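Local coordinates for protein fructuronate-tagaturonate epimerase UxaE from Cohnella laeviribosi in complex with 1 glycerol (Cohnella laeviribosi, PDB 6IL9) that catalyses the epimerisation that interconverts fructuronate and tagaturonate, using a TIM-barrel fold that carries a zinc ion, at residues A[306-311]-A[404-409]; A[411-416]-A[431-436]; A[317-322]-A[349-354]; A[129-134]-A[444-449]. All coordinates share one frame; numbering follows the deposited sequence.

Interaction 1 (A[306-311]-A[404-409])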
loop_
_atom_site.group_PDB
_atom_site.type_symbol
_atom_site.label_atom_id
_atom_site.label_comp_id
_atom_site.label_asym_id
_atom_site.label_seq_id
_atom_site.Cartn_x
_atom_site.Cartn_y
_atom_site.Cartn_z
ATOM N N ILE A 306 -17.962 -8.963 2.960
ATOM C CA ILE A 306 -18.396 -10.145 3.687
ATOM C C ILE A 306 -17.264 -11.173 3.724
ATOM O O ILE A 306 -16.512 -11.323 2.758
ATOM C CB ILE A 306 -19.674 -10.705 3.039
ATOM C CG1 ILE A 306 -20.299 -11.750 3.949
ATOM C CG2 ILE A 306 -19.386 -11.255 1.648
ATOM C CD1 ILE A 306 -20.923 -11.155 5.182
ATOM N N GLY A 307 -17.117 -11.852 4.859
ATOM C CA GLY A 307 -15.981 -12.747 5.071
ATOM C C GLY A 307 -14.820 -12.032 5.744
ATOM O O GLY A 307 -14.989 -11.001 6.399
ATOM N N GLU A 308 -13.619 -12.590 5.584
ATOM C CA GLU A 308 -12.437 -11.972 6.176
ATOM C C GLU A 308 -11.290 -11.879 5.181
ATOM O O GLU A 308 -11.033 -12.813 4.417
ATOM C CB GLU A 308 -11.946 -12.744 7.401
ATOM C CG GLU A 308 -12.973 -12.885 8.495
ATOM C CD GLU A 308 -12.391 -13.625 9.683
ATOM O OE1 GLU A 308 -11.349 -13.175 10.198
ATOM O OE2 GLU A 308 -12.968 -14.655 10.080
ATOM N N PHE A 309 -10.590 -10.749 5.232
ATOM C CA PHE A 309 -9.380 -10.463 4.458
ATOM C C PHE A 309 -8.251 -10.270 5.457
ATOM O O PHE A 309 -7.915 -9.131 5.799
ATOM C CB PHE A 309 -9.553 -9.190 3.588
ATOM C CG PHE A 309 -10.279 -9.407 2.286
ATOM C CD1 PHE A 309 -11.630 -9.745 2.260
ATOM C CD2 PHE A 309 -9.611 -9.220 1.088
ATOM C CE1 PHE A 309 -12.284 -9.925 1.040
ATOM C CE2 PHE A 309 -10.252 -9.406 -0.136
ATOM C CZ PHE A 309 -11.598 -9.761 -0.151
ATOM N N GLN A 310 -7.657 -11.372 5.921
ATOM C CA GLN A 310 -6.548 -11.305 6.862
ATOM C C GLN A 310 -5.221 -11.210 6.114
ATOM O O GLN A 310 -5.097 -11.642 4.961
ATOM C CB GLN A 310 -6.520 -12.532 7.769
ATOM C CG GLN A 310 -7.701 -12.601 8.727
ATOM C CD GLN A 310 -7.545 -13.712 9.723
ATOM O OE1 GLN A 310 -6.429 -14.126 10.028
ATOM N NE2 GLN A 310 -8.662 -14.200 10.254
ATOM N N LYS A 311 -4.222 -10.655 6.799
ATOM C CA LYS A 311 -2.887 -10.555 6.218
ATOM C C LYS A 311 -2.307 -11.934 5.918
ATOM O O LYS A 311 -2.376 -12.847 6.746
ATOM C CB LYS A 311 -1.940 -9.824 7.173
ATOM C CG LYS A 311 -2.348 -8.410 7.523
ATOM C CD LYS A 311 -2.565 -7.574 6.274
ATOM C CE LYS A 311 -2.713 -6.093 6.650
ATOM N NZ LYS A 311 -3.390 -5.307 5.596
ATOM N N TYR A 404 -1.739 -5.286 17.004
ATOM C CA TYR A 404 -1.793 -4.332 15.899
ATOM C C TYR A 404 -2.494 -4.862 14.659
ATOM O O TYR A 404 -2.961 -4.064 13.837
ATOM C CB TYR A 404 -0.378 -3.924 15.481
ATOM C CG TYR A 404 0.347 -3.077 16.489
ATOM C CD1 TYR A 404 0.045 -1.730 16.630
ATOM C CD2 TYR A 404 1.338 -3.615 17.286
ATOM C CE1 TYR A 404 0.706 -0.942 17.549
ATOM C CE2 TYR A 404 2.007 -2.836 18.208
ATOM C CZ TYR A 404 1.686 -1.500 18.334
ATOM O OH TYR A 404 2.349 -0.715 19.250
ATOM N N TYR A 405 -2.532 -6.176 14.476
ATOM C CA TYR A 405 -3.152 -6.781 13.308
ATOM C C TYR A 405 -4.044 -7.909 13.786
ATOM O O TYR A 405 -3.618 -8.721 14.613
ATOM C CB TYR A 405 -2.092 -7.300 12.338
ATOM C CG TYR A 405 -1.240 -6.186 11.777
ATOM C CD1 TYR A 405 -1.633 -5.511 10.632
ATOM C CD2 TYR A 405 -0.074 -5.788 12.405
ATOM C CE1 TYR A 405 -0.879 -4.481 10.114
ATOM C CE2 TYR A 405 0.698 -4.751 11.892
ATOM C CZ TYR A 405 0.280 -4.098 10.747
ATOM O OH TYR A 405 1.014 -3.062 10.206
ATOM N N HIS A 406 -5.276 -7.952 13.286
ATOM C CA HIS A 406 -6.220 -8.989 13.696
ATOM C C HIS A 406 -6.006 -10.224 12.834
ATOM O O HIS A 406 -6.250 -10.195 11.624
ATOM C CB HIS A 406 -7.664 -8.514 13.581
ATOM C CG HIS A 406 -8.659 -9.590 13.896
ATOM N ND1 HIS A 406 -8.986 -9.940 15.189
ATOM C CD2 HIS A 406 -9.358 -10.425 13.092
ATOM C CE1 HIS A 406 -9.865 -10.928 15.167
ATOM N NE2 HIS A 406 -10.109 -11.240 13.906
ATOM N N VAL A 407 -5.545 -11.312 13.456
ATOM C CA VAL A 407 -5.329 -12.577 12.765
ATOM C C VAL A 407 -5.866 -13.711 13.631
ATOM O O VAL A 407 -5.996 -13.586 14.850
ATOM C CB VAL A 407 -3.833 -12.810 12.442
ATOM C CG1 VAL A 407 -3.331 -11.763 11.431
ATOM C CG2 VAL A 407 -2.989 -12.771 13.733
ATOM N N THR A 408 -6.187 -14.838 12.992
ATOM C CA THR A 408 -6.614 -16.027 13.725
ATOM C C THR A 408 -5.577 -17.140 13.627
ATOM O O THR A 408 -5.915 -18.326 13.628
ATOM C CB THR A 408 -7.980 -16.510 13.233
ATOM O OG1 THR A 408 -7.961 -16.673 11.809
ATOM C CG2 THR A 408 -9.075 -15.513 13.620
ATOM N N THR A 409 -4.306 -16.751 13.553
ATOM C CA THR A 409 -3.188 -17.675 13.417
ATOM C C THR A 409 -3.227 -18.793 14.446
ATOM O O THR A 409 -3.407 -18.551 15.645
ATOM C CB THR A 409 -1.896 -16.890 13.590
ATOM O OG1 THR A 409 -1.973 -15.684 12.810
ATOM C CG2 THR A 409 -0.691 -17.709 13.184
HETATM O O HOH W 1 -11.796 -13.132 12.934
HETATM O O HOH W 2 -5.612 -17.366 10.347
HETATM O O HOH W 3 -4.934 -9.416 9.282
#
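Gln-310 and Thr-408 grip each other through two hydrogen bonds, the tight centre of this contact. Thr-408 N donates to Gln-310 OE1 at 3.1 Å, coming in 34° off the carbonyl plane, while Gln-310 NE2 donates to Thr-408 OG1 at 3.0 Å, with the hydroxyl oxygen in the plane of the amide. The Gln-310 side chain runs straight beyond CG (chi2 -172°), which carries the amide across to the other loop, at about a right angle to the threonine side chain. NE2 spends its second hydrogen on Glu-308 OE1 at 2.9 Å, meeting that oxygen from above the carboxylate plane. With both N-H groups used and OE1 also accepting from Gln-436, the rotation of this buried amide is well fixed. Segment 306-311 belongs to the loop between barrel strand 300-302 and helix 319-336, on the C-terminal side of the strand, where TIM barrels keep their active sites. Lys-311 reaches that region: NZ bonds to Ser-344 and to a bound glycerol, and the side chain lies about 6 Å from the zinc ion at the nearest atoms. Its CE brushes Tyr-405 CD1 at 4.2 Å, and the tyrosine hydroxyl is taken by Tyr-442. Toward exposed His-406 the packing opens out and water takes over. Glu-308 OE1 and His-406 NE2 stand 4.4 Å apart, joined by a water that donates to OE1 and sits in the imidazole plane 2.7 Å from NE2. A second water links His-406 O to Lys-311 N, accepting from the amide and donating to the carbonyl.

Interaction 2 (A[411-416]-A[431-436])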
loop_
_atom_site.group_PDB
_atom_site.type_symbol
_atom_site.label_atom_id
_atom_site.label_comp_id
_atom_site.label_asym_id
_atom_site.label_seq_id
_atom_site.Cartn_x
_atom_site.Cartn_y
_atom_site.Cartn_z
ATOM N N LEU A 411 -0.717 -21.107 15.949
ATOM C CA LEU A 411 0.688 -21.473 16.114
ATOM C C LEU A 411 0.889 -22.984 16.170
ATOM O O LEU A 411 1.967 -23.482 15.809
ATOM C CB LEU A 411 1.255 -20.825 17.381
ATOM C CG LEU A 411 1.239 -19.299 17.458
ATOM C CD1 LEU A 411 1.769 -18.885 18.811
ATOM C CD2 LEU A 411 2.074 -18.683 16.348
ATOM N N ASN A 412 -0.123 -23.733 16.623
ATOM C CA ASN A 412 -0.004 -25.187 16.697
ATOM C C ASN A 412 0.171 -25.832 15.324
ATOM O O ASN A 412 0.592 -26.994 15.246
ATOM C CB ASN A 412 -1.237 -25.765 17.404
ATOM C CG ASN A 412 -0.997 -27.164 17.941
ATOM O OD1 ASN A 412 -1.770 -28.095 17.662
ATOM N ND2 ASN A 412 0.087 -27.333 18.677
ATOM N N ASN A 413 -0.140 -25.117 14.238
ATOM C CA ASN A 413 0.051 -25.658 12.892
ATOM C C ASN A 413 1.485 -25.518 12.397
ATOM O O ASN A 413 1.832 -26.108 11.368
ATOM C CB ASN A 413 -0.871 -24.953 11.887
ATOM C CG ASN A 413 -2.307 -25.401 11.990
ATOM O OD1 ASN A 413 -2.593 -26.488 12.495
ATOM N ND2 ASN A 413 -3.224 -24.576 11.481
ATOM N N ILE A 414 2.316 -24.748 13.083
ATOM C CA ILE A 414 3.655 -24.431 12.594
ATOM C C ILE A 414 4.644 -25.467 13.130
ATOM O O ILE A 414 4.778 -25.630 14.346
ATOM C CB ILE A 414 4.066 -23.011 13.007
ATOM C CG1 ILE A 414 2.983 -21.999 12.591
ATOM C CG2 ILE A 414 5.412 -22.633 12.373
ATOM C CD1 ILE A 414 3.252 -20.563 13.074
ATOM N N ARG A 415 5.341 -26.158 12.228
ATOM C CA ARG A 415 6.325 -27.148 12.651
ATOM C C ARG A 415 7.416 -26.480 13.486
ATOM O O ARG A 415 7.860 -25.369 13.154
ATOM C CB ARG A 415 6.964 -27.844 11.443
ATOM C CG ARG A 415 6.099 -28.870 10.727
ATOM C CD ARG A 415 6.692 -29.222 9.353
ATOM N NE ARG A 415 6.675 -28.058 8.473
ATOM C CZ ARG A 415 7.362 -27.927 7.342
ATOM N NH1 ARG A 415 8.144 -28.906 6.896
ATOM N NH2 ARG A 415 7.249 -26.802 6.645
ATOM N N PRO A 416 7.867 -27.114 14.570
ATOM C CA PRO A 416 9.002 -26.564 15.320
ATOM C C PRO A 416 10.235 -26.494 14.438
ATOM O O PRO A 416 10.466 -27.370 13.599
ATOM C CB PRO A 416 9.190 -27.561 16.471
ATOM C CG PRO A 416 7.850 -28.270 16.583
ATOM C CD PRO A 416 7.305 -28.326 15.196
ATOM N N GLU A 431 2.904 -21.456 3.884
ATOM C CA GLU A 431 1.891 -21.931 4.820
ATOM C C GLU A 431 1.141 -20.772 5.454
ATOM O O GLU A 431 1.737 -19.742 5.773
ATOM C CB GLU A 431 2.530 -22.774 5.922
ATOM C CG GLU A 431 3.275 -23.977 5.381
ATOM C CD GLU A 431 4.210 -24.581 6.404
ATOM O OE1 GLU A 431 4.342 -24.009 7.514
ATOM O OE2 GLU A 431 4.808 -25.641 6.099
ATOM N N ASN A 432 -0.168 -20.961 5.679
ATOM C CA ASN A 432 -0.980 -19.881 6.232
ATOM C C ASN A 432 -0.401 -19.349 7.535
ATOM O O ASN A 432 -0.216 -18.135 7.705
ATOM C CB ASN A 432 -2.410 -20.359 6.493
ATOM C CG ASN A 432 -3.208 -20.533 5.231
ATOM O OD1 ASN A 432 -2.849 -20.017 4.169
ATOM N ND2 ASN A 432 -4.316 -21.256 5.342
ATOM N N ASP A 433 -0.146 -20.241 8.488
ATOM C CA ASP A 433 0.107 -19.758 9.837
ATOM C C ASP A 433 1.500 -19.164 9.955
ATOM O O ASP A 433 1.657 -18.075 10.512
ATOM C CB ASP A 433 -0.132 -20.883 10.845
ATOM C CG ASP A 433 -1.583 -21.335 10.839
ATOM O OD1 ASP A 433 -2.462 -20.564 11.285
ATOM O OD2 ASP A 433 -1.861 -22.432 10.326
ATOM N N ALA A 434 2.516 -19.837 9.408
ATOM C CA ALA A 434 3.863 -19.261 9.423
ATOM C C ALA A 434 3.916 -17.941 8.650
ATOM O O ALA A 434 4.610 -17.004 9.060
ATOM C CB ALA A 434 4.878 -20.257 8.853
ATOM N N ARG A 435 3.206 -17.849 7.520
ATOM C CA ARG A 435 3.155 -16.572 6.806
ATOM C C ARG A 435 2.612 -15.464 7.702
ATOM O O ARG A 435 3.171 -14.361 7.752
ATOM C CB ARG A 435 2.313 -16.692 5.532
ATOM C CG ARG A 435 3.069 -17.324 4.367
ATOM C CD ARG A 435 2.210 -17.375 3.111
ATOM N NE ARG A 435 1.929 -16.049 2.552
ATOM C CZ ARG A 435 2.771 -15.359 1.791
ATOM N NH1 ARG A 435 3.962 -15.868 1.498
ATOM N NH2 ARG A 435 2.425 -14.155 1.324
ATOM N N GLN A 436 1.524 -15.735 8.431
ATOM C CA GLN A 436 0.975 -14.692 9.295
ATOM C C GLN A 436 1.933 -14.348 10.428
ATOM O O GLN A 436 2.050 -13.179 10.816
ATOM C CB GLN A 436 -0.373 -15.128 9.854
ATOM C CG GLN A 436 -1.434 -15.240 8.770
ATOM C CD GLN A 436 -2.825 -15.227 9.350
ATOM O OE1 GLN A 436 -3.118 -15.959 10.297
ATOM N NE2 GLN A 436 -3.692 -14.394 8.796
HETATM O O HOH W 4 4.840 -25.776 9.377
#
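Asn-413 and Asp-433 both swing CG to the side of their own backbone N (chi1 -75° for the asparagine), which brings the asparagine amide obliquely up to the aspartate carboxylate, the two planes 53° apart; Arg-415 bends at chi3 (-65°) to present its guanidinium to the extended side chain of Glu-431. Asn-413 ND2 donates to Asp-433 OD2 at 2.8 Å. The acceptor lies in the plane of the asparagine amide, but OD2 is met from above its carboxylate plane. The other oxygen, OD1, takes the backbone N-H of Asn-410, so the carboxylate holds the loop at two points. Between the polar pairs lies Ile-414, whose CG1 rests on Asp-433 CB at 3.7 Å. Its CD1 reaches Ala-434 N at 3.8 Å, and CG2 faces Ala-434 CB at 4.3 Å. The contact joins a short 3-10 turn, 411-413, to the first turn of helix 432-440, with Glu-431 at the N-cap position. On the other flank of Ile-414, Arg-415 NH2 and Glu-431 OE2 form a salt bridge of 2.8 Å, though the hydrogen bond in it is bent and weak. A water completes this end: it accepts from Arg-415 N and NE, lying in the guanidinium plane at the edge, and donates to Glu-431 OE1 at 2.6 Å. NH2 also bonds to Ser-427, and Tyr-428 makes a cation-pi contact with the arginine. Two carboxylates thus stand at the start of a helix, where the helix dipole would probably help to keep them ionised, and each is answered by donors from the 411-416 loop.

Interaction 3 (A[317-322]-A[349-354])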
loop_
_atom_site.group_PDB
_atom_site.type_symbol
_atom_site.label_atom_id
_atom_site.label_comp_id
_atom_site.label_asym_id
_atom_site.label_seq_id
_atom_site.Cartn_x
_atom_site.Cartn_y
_atom_site.Cartn_z
ATOM N N GLY A 317 -14.208 -17.433 3.997
ATOM C CA GLY A 317 -15.640 -17.249 3.917
ATOM C C GLY A 317 -16.223 -18.011 2.747
ATOM O O GLY A 317 -15.621 -18.946 2.228
ATOM N N ASP A 318 -17.431 -17.602 2.360
ATOM C CA ASP A 318 -18.206 -18.254 1.310
ATOM C C ASP A 318 -18.065 -17.393 0.062
ATOM O O ASP A 318 -18.636 -16.297 -0.007
ATOM C CB ASP A 318 -19.667 -18.395 1.750
ATOM C CG ASP A 318 -20.560 -19.030 0.689
ATOM O OD1 ASP A 318 -20.125 -19.213 -0.467
ATOM O OD2 ASP A 318 -21.721 -19.346 1.027
ATOM N N ILE A 319 -17.294 -17.893 -0.912
ATOM C CA ILE A 319 -16.939 -17.114 -2.096
ATOM C C ILE A 319 -18.150 -16.856 -2.978
ATOM O O ILE A 319 -18.174 -15.867 -3.724
ATOM C CB ILE A 319 -15.803 -17.809 -2.880
ATOM C CG1 ILE A 319 -15.152 -16.850 -3.884
ATOM C CG2 ILE A 319 -16.313 -19.054 -3.601
ATOM C CD1 ILE A 319 -14.235 -15.806 -3.229
ATOM N N ALA A 320 -19.178 -17.704 -2.899
ATOM C CA ALA A 320 -20.404 -17.420 -3.634
ATOM C C ALA A 320 -21.103 -16.191 -3.068
ATOM O O ALA A 320 -21.600 -15.345 -3.825
ATOM C CB ALA A 320 -21.337 -18.634 -3.603
ATOM N N GLN A 321 -21.149 -16.072 -1.737
ATOM C CA GLN A 321 -21.737 -14.886 -1.129
ATOM C C GLN A 321 -20.868 -13.668 -1.384
ATOM O O GLN A 321 -21.388 -12.577 -1.651
ATOM C CB GLN A 321 -21.940 -15.094 0.375
ATOM C CG GLN A 321 -22.648 -13.930 1.063
ATOM C CD GLN A 321 -24.072 -13.729 0.557
ATOM O OE1 GLN A 321 -24.749 -14.688 0.158
ATOM N NE2 GLN A 321 -24.534 -12.483 0.571
ATOM N N PHE A 322 -19.542 -13.837 -1.321
ATOM C CA PHE A 322 -18.658 -12.733 -1.673
ATOM C C PHE A 322 -18.958 -12.230 -3.079
ATOM O O PHE A 322 -19.021 -11.016 -3.308
ATOM C CB PHE A 322 -17.188 -13.152 -1.561
ATOM C CG PHE A 322 -16.234 -12.118 -2.091
ATOM C CD1 PHE A 322 -15.855 -11.038 -1.302
ATOM C CD2 PHE A 322 -15.731 -12.214 -3.383
ATOM C CE1 PHE A 322 -14.985 -10.066 -1.792
ATOM C CE2 PHE A 322 -14.868 -11.244 -3.886
ATOM C CZ PHE A 322 -14.494 -10.167 -3.075
ATOM N N PHE A 349 -5.895 -14.811 -3.803
ATOM C CA PHE A 349 -5.969 -15.295 -5.178
ATOM C C PHE A 349 -7.380 -15.725 -5.549
ATOM O O PHE A 349 -7.785 -15.586 -6.712
ATOM C CB PHE A 349 -4.968 -16.434 -5.382
ATOM C CG PHE A 349 -3.539 -16.022 -5.138
ATOM C CD1 PHE A 349 -2.959 -15.014 -5.895
ATOM C CD2 PHE A 349 -2.783 -16.626 -4.139
ATOM C CE1 PHE A 349 -1.639 -14.617 -5.657
ATOM C CE2 PHE A 349 -1.472 -16.238 -3.901
ATOM C CZ PHE A 349 -0.903 -15.232 -4.665
ATOM N N SER A 350 -8.156 -16.189 -4.566
ATOM C CA SER A 350 -9.512 -16.666 -4.816
ATOM C C SER A 350 -10.484 -15.569 -5.235
ATOM O O SER A 350 -11.560 -15.890 -5.758
ATOM C CB SER A 350 -10.048 -17.349 -3.553
ATOM O OG SER A 350 -9.403 -18.586 -3.381
ATOM N N VAL A 351 -10.164 -14.295 -4.997
ATOM C CA VAL A 351 -11.089 -13.209 -5.324
ATOM C C VAL A 351 -10.669 -12.408 -6.550
ATOM O O VAL A 351 -11.479 -11.612 -7.051
ATOM C CB VAL A 351 -11.293 -12.250 -4.132
ATOM C CG1 VAL A 351 -11.548 -13.024 -2.854
ATOM C CG2 VAL A 351 -10.102 -11.311 -3.985
ATOM N N PHE A 352 -9.445 -12.586 -7.047
ATOM C CA PHE A 352 -8.901 -11.644 -8.020
ATOM C C PHE A 352 -9.646 -11.687 -9.344
ATOM O O PHE A 352 -9.937 -10.636 -9.925
ATOM C CB PHE A 352 -7.427 -11.921 -8.245
ATOM C CG PHE A 352 -6.552 -11.492 -7.107
ATOM C CD1 PHE A 352 -6.966 -10.517 -6.216
ATOM C CD2 PHE A 352 -5.310 -12.062 -6.940
ATOM C CE1 PHE A 352 -6.146 -10.125 -5.170
ATOM C CE2 PHE A 352 -4.486 -11.676 -5.896
ATOM C CZ PHE A 352 -4.893 -10.717 -5.016
ATOM N N ALA A 353 -9.949 -12.882 -9.862
ATOM C CA ALA A 353 -10.654 -12.928 -11.138
ATOM C C ALA A 353 -12.036 -12.297 -11.014
ATOM O O ALA A 353 -12.491 -11.581 -11.920
ATOM C CB ALA A 353 -10.757 -14.369 -11.638
ATOM N N LEU A 354 -12.712 -12.552 -9.894
ATOM C CA LEU A 354 -14.004 -11.927 -9.642
ATOM C C LEU A 354 -13.882 -10.412 -9.615
ATOM O O LEU A 354 -14.709 -9.697 -10.196
ATOM C CB LEU A 354 -14.578 -12.435 -8.313
ATOM C CG LEU A 354 -15.031 -13.897 -8.288
ATOM C CD1 LEU A 354 -15.368 -14.302 -6.858
ATOM C CD2 LEU A 354 -16.237 -14.105 -9.181
#
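The ring of Phe-322 meets helix 349-358 by a face and by its edge. Val-351 CG1 lies over one face, 4.3 Å from the ring centroid and 25° off the normal, a CH-pi contact displaced toward the rim; Val-351 CB comes closer still to a single ring atom, 3.7 Å from CE2. At the edge, near the ring plane, Leu-354 CD1 approaches Phe-322 CD2 at 4.1 Å, the two side chains running antiparallel past one another. Ile-319, one turn earlier, sets CG1 anti to its backbone N (chi1 -164°) and reaches across: CG1 meets Leu-354 CD1 at 3.9 Å, while CD1 touches Val-351 CG1 and packs against Ser-350 O at 3.7 Å. The side chains meet through carbon atoms alone, and no hydrogen bond joins the two segments; the Ser-350 hydroxyl pairs with Asp-314. Asp-318, at the N-cap of helix 319-336, accepts a weak capping bond from Ala-320 N at OD1. Phe-305, edge-to-face with Phe-322, and Tyr-315 extend the aromatic packing. The two helices, 319-336 and 349-358, follow the adjacent barrel strands 300-302 and 339-342, and Phe-349 and Phe-352 carry the packing on to helix 469-487.

Interaction 4 (A[129-134]-A[444-449])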
loop_
_atom_site.group_PDB
_atom_site.type_symbol
_atom_site.label_atom_id
_atom_site.label_comp_id
_atom_site.label_asym_id
_atom_site.label_seq_id
_atom_site.Cartn_x
_atom_site.Cartn_y
_atom_site.Cartn_z
ATOM N N ALA A 129 5.727 3.867 11.992
ATOM C CA ALA A 129 6.080 3.808 13.408
ATOM C C ALA A 129 6.775 2.497 13.762
ATOM O O ALA A 129 7.728 2.485 14.549
ATOM C CB ALA A 129 4.823 4.003 14.257
ATOM N N LEU A 130 6.322 1.383 13.188
ATOM C CA LEU A 130 6.899 0.083 13.505
ATOM C C LEU A 130 8.234 -0.160 12.819
ATOM O O LEU A 130 9.001 -1.014 13.277
ATOM C CB LEU A 130 5.924 -1.037 13.125
ATOM C CG LEU A 130 4.628 -1.143 13.940
ATOM C CD1 LEU A 130 3.857 -2.411 13.598
ATOM C CD2 LEU A 130 4.937 -1.091 15.428
ATOM N N THR A 131 8.528 0.553 11.727
ATOM C CA THR A 131 9.792 0.411 11.016
ATOM C C THR A 131 10.771 1.543 11.306
ATOM O O THR A 131 11.932 1.448 10.899
ATOM C CB THR A 131 9.569 0.344 9.488
ATOM O OG1 THR A 131 8.926 1.543 9.026
ATOM C CG2 THR A 131 8.719 -0.874 9.094
ATOM N N GLY A 132 10.328 2.611 11.966
ATOM C CA GLY A 132 11.188 3.757 12.188
ATOM C C GLY A 132 11.507 4.553 10.946
ATOM O O GLY A 132 12.563 5.193 10.879
ATOM N N ARG A 133 10.626 4.533 9.955
ATOM C CA ARG A 133 10.828 5.261 8.714
ATOM C C ARG A 133 9.905 6.469 8.662
ATOM O O ARG A 133 9.003 6.623 9.483
ATOM C CB ARG A 133 10.595 4.342 7.509
ATOM C CG ARG A 133 11.518 3.140 7.518
ATOM C CD ARG A 133 11.168 2.188 6.397
ATOM N NE ARG A 133 11.668 2.669 5.115
ATOM C CZ ARG A 133 10.993 2.581 3.973
ATOM N NH1 ARG A 133 9.770 2.043 3.965
ATOM N NH2 ARG A 133 11.537 3.033 2.844
ATOM N N ASP A 134 10.154 7.353 7.698
ATOM C CA ASP A 134 9.288 8.502 7.483
ATOM C C ASP A 134 8.845 8.531 6.030
ATOM O O ASP A 134 9.378 7.811 5.182
ATOM C CB ASP A 134 9.969 9.825 7.876
ATOM C CG ASP A 134 11.230 10.106 7.089
ATOM O OD1 ASP A 134 11.212 10.025 5.843
ATOM O OD2 ASP A 134 12.257 10.437 7.720
ATOM N N LEU A 444 8.592 -5.610 14.987
ATOM C CA LEU A 444 9.359 -6.177 16.095
ATOM C C LEU A 444 10.696 -6.739 15.630
ATOM O O LEU A 444 11.691 -6.670 16.358
ATOM C CB LEU A 444 8.566 -7.295 16.767
ATOM C CG LEU A 444 7.261 -6.959 17.456
ATOM C CD1 LEU A 444 6.524 -8.261 17.699
ATOM C CD2 LEU A 444 7.552 -6.227 18.756
ATOM N N LEU A 445 10.721 -7.373 14.458
ATOM C CA LEU A 445 11.959 -7.964 13.960
ATOM C C LEU A 445 12.928 -6.889 13.486
ATOM O O LEU A 445 14.126 -6.933 13.801
ATOM C CB LEU A 445 11.651 -8.935 12.819
ATOM C CG LEU A 445 10.993 -10.252 13.231
ATOM C CD1 LEU A 445 10.343 -10.943 12.028
ATOM C CD2 LEU A 445 12.023 -11.180 13.867
ATOM N N LEU A 446 12.422 -5.924 12.717
ATOM C CA LEU A 446 13.271 -4.884 12.138
ATOM C C LEU A 446 13.879 -3.999 13.215
ATOM O O LEU A 446 15.025 -3.547 13.084
ATOM C CB LEU A 446 12.449 -4.034 11.165
ATOM C CG LEU A 446 12.628 -4.098 9.646
ATOM C CD1 LEU A 446 13.624 -5.154 9.172
ATOM C CD2 LEU A 446 11.262 -4.240 8.949
ATOM N N GLN A 447 13.129 -3.722 14.278
ATOM C CA GLN A 447 13.619 -2.824 15.316
ATOM C C GLN A 447 14.302 -3.558 16.466
ATOM O O GLN A 447 14.779 -2.902 17.397
ATOM C CB GLN A 447 12.468 -1.957 15.844
ATOM C CG GLN A 447 11.732 -1.206 14.740
ATOM C CD GLN A 447 12.154 0.252 14.601
ATOM O OE1 GLN A 447 13.257 0.559 14.132
ATOM N NE2 GLN A 447 11.264 1.162 14.996
ATOM N N ALA A 448 14.395 -4.886 16.410
ATOM C CA ALA A 448 14.994 -5.650 17.498
ATOM C C ALA A 448 16.469 -5.302 17.668
ATOM O O ALA A 448 17.197 -5.116 16.692
ATOM C CB ALA A 448 14.850 -7.147 17.238
ATOM N N LYS A 449 16.916 -5.228 18.916
ATOM C CA LYS A 449 18.299 -4.863 19.185
ATOM C C LYS A 449 18.910 -5.812 20.205
ATOM O O LYS A 449 18.209 -6.530 20.928
ATOM C CB LYS A 449 18.404 -3.406 19.657
ATOM C CG LYS A 449 18.331 -2.423 18.489
ATOM C CD LYS A 449 17.659 -1.133 18.866
ATOM C CE LYS A 449 17.047 -0.474 17.634
ATOM N NZ LYS A 449 17.997 -0.461 16.487
#
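Gln-447 makes most of the close approaches, its side chain lying across the carbonyl-rich end of helix 125-131. Its approaches to the backbone are close but are van der Waals or electrostatic in kind. CG comes within 3.1 Å of Leu-130 O, and a bend at chi2 (-100°, away from any staggered value) then folds the amide along the chain toward Gly-132. There OE1 stands 3.6 Å from Thr-131 O and NE2 stands 3.5 Å from Gly-132 N, a pairing of two donors. Gly-132, with a positive phi of 70°, is where the helix is left behind, and having no side chain it lets the glutamine amide lie against the backbone. The apolar element is smaller: Thr-131 CG2 meets Leu-446 CD2 at 4.2 Å. The threonine hydroxyl is spent within its own helix on Glu-127 O, leaving the methyl for the leucine. The apolar patch continues on both sides: Leu-446 touches Leu-100, while Thr-131 and Leu-130 both touch Tyr-442. In the fold the contact brings together two helix ends: helix 125-131 directly follows barrel strand 117-124. Helix 442-446 is the short one that follows helix 432-440. Asp-134 then caps the next helix, 135-149, through Gln-137 N. Chemically the joint rests on shape more than on directed bonds. Gln-447 NE2, 3.6 Å from Leu-130 O, may feel a weak pull from the partial negative charge of the helix end. OE1 beside Thr-131 O would be mildly opposed, so the polar part of this contact probably adds little net attraction.

Overall arrangement
Interaction 1 is the hub, touching the other three. Gln-436 of interaction 2 bonds to it through NE2, to Lys-311 O at 2.9 Å and to Gln-310 OE1, and through OE1 to Thr-409 OG1 at 2.8 Å. Toward interaction 3 the link is apolar, Phe-309 CZ packing on Phe-322 CE1 at 3.8 Å and Ile-306 on the backbone of Phe-322; toward interaction 4 it is a light touch of Tyr-405 on Leu-130. Interactions 3 and 4 lie 34 Å apart between centres. Interaction 1 comes nearest the site where His-161, Asp-273 and His-343 hold zinc: Lys-311 contacts the glycerol, while Phe-322 and Leu-130 stay about 14 Å from the metal at nearest atoms.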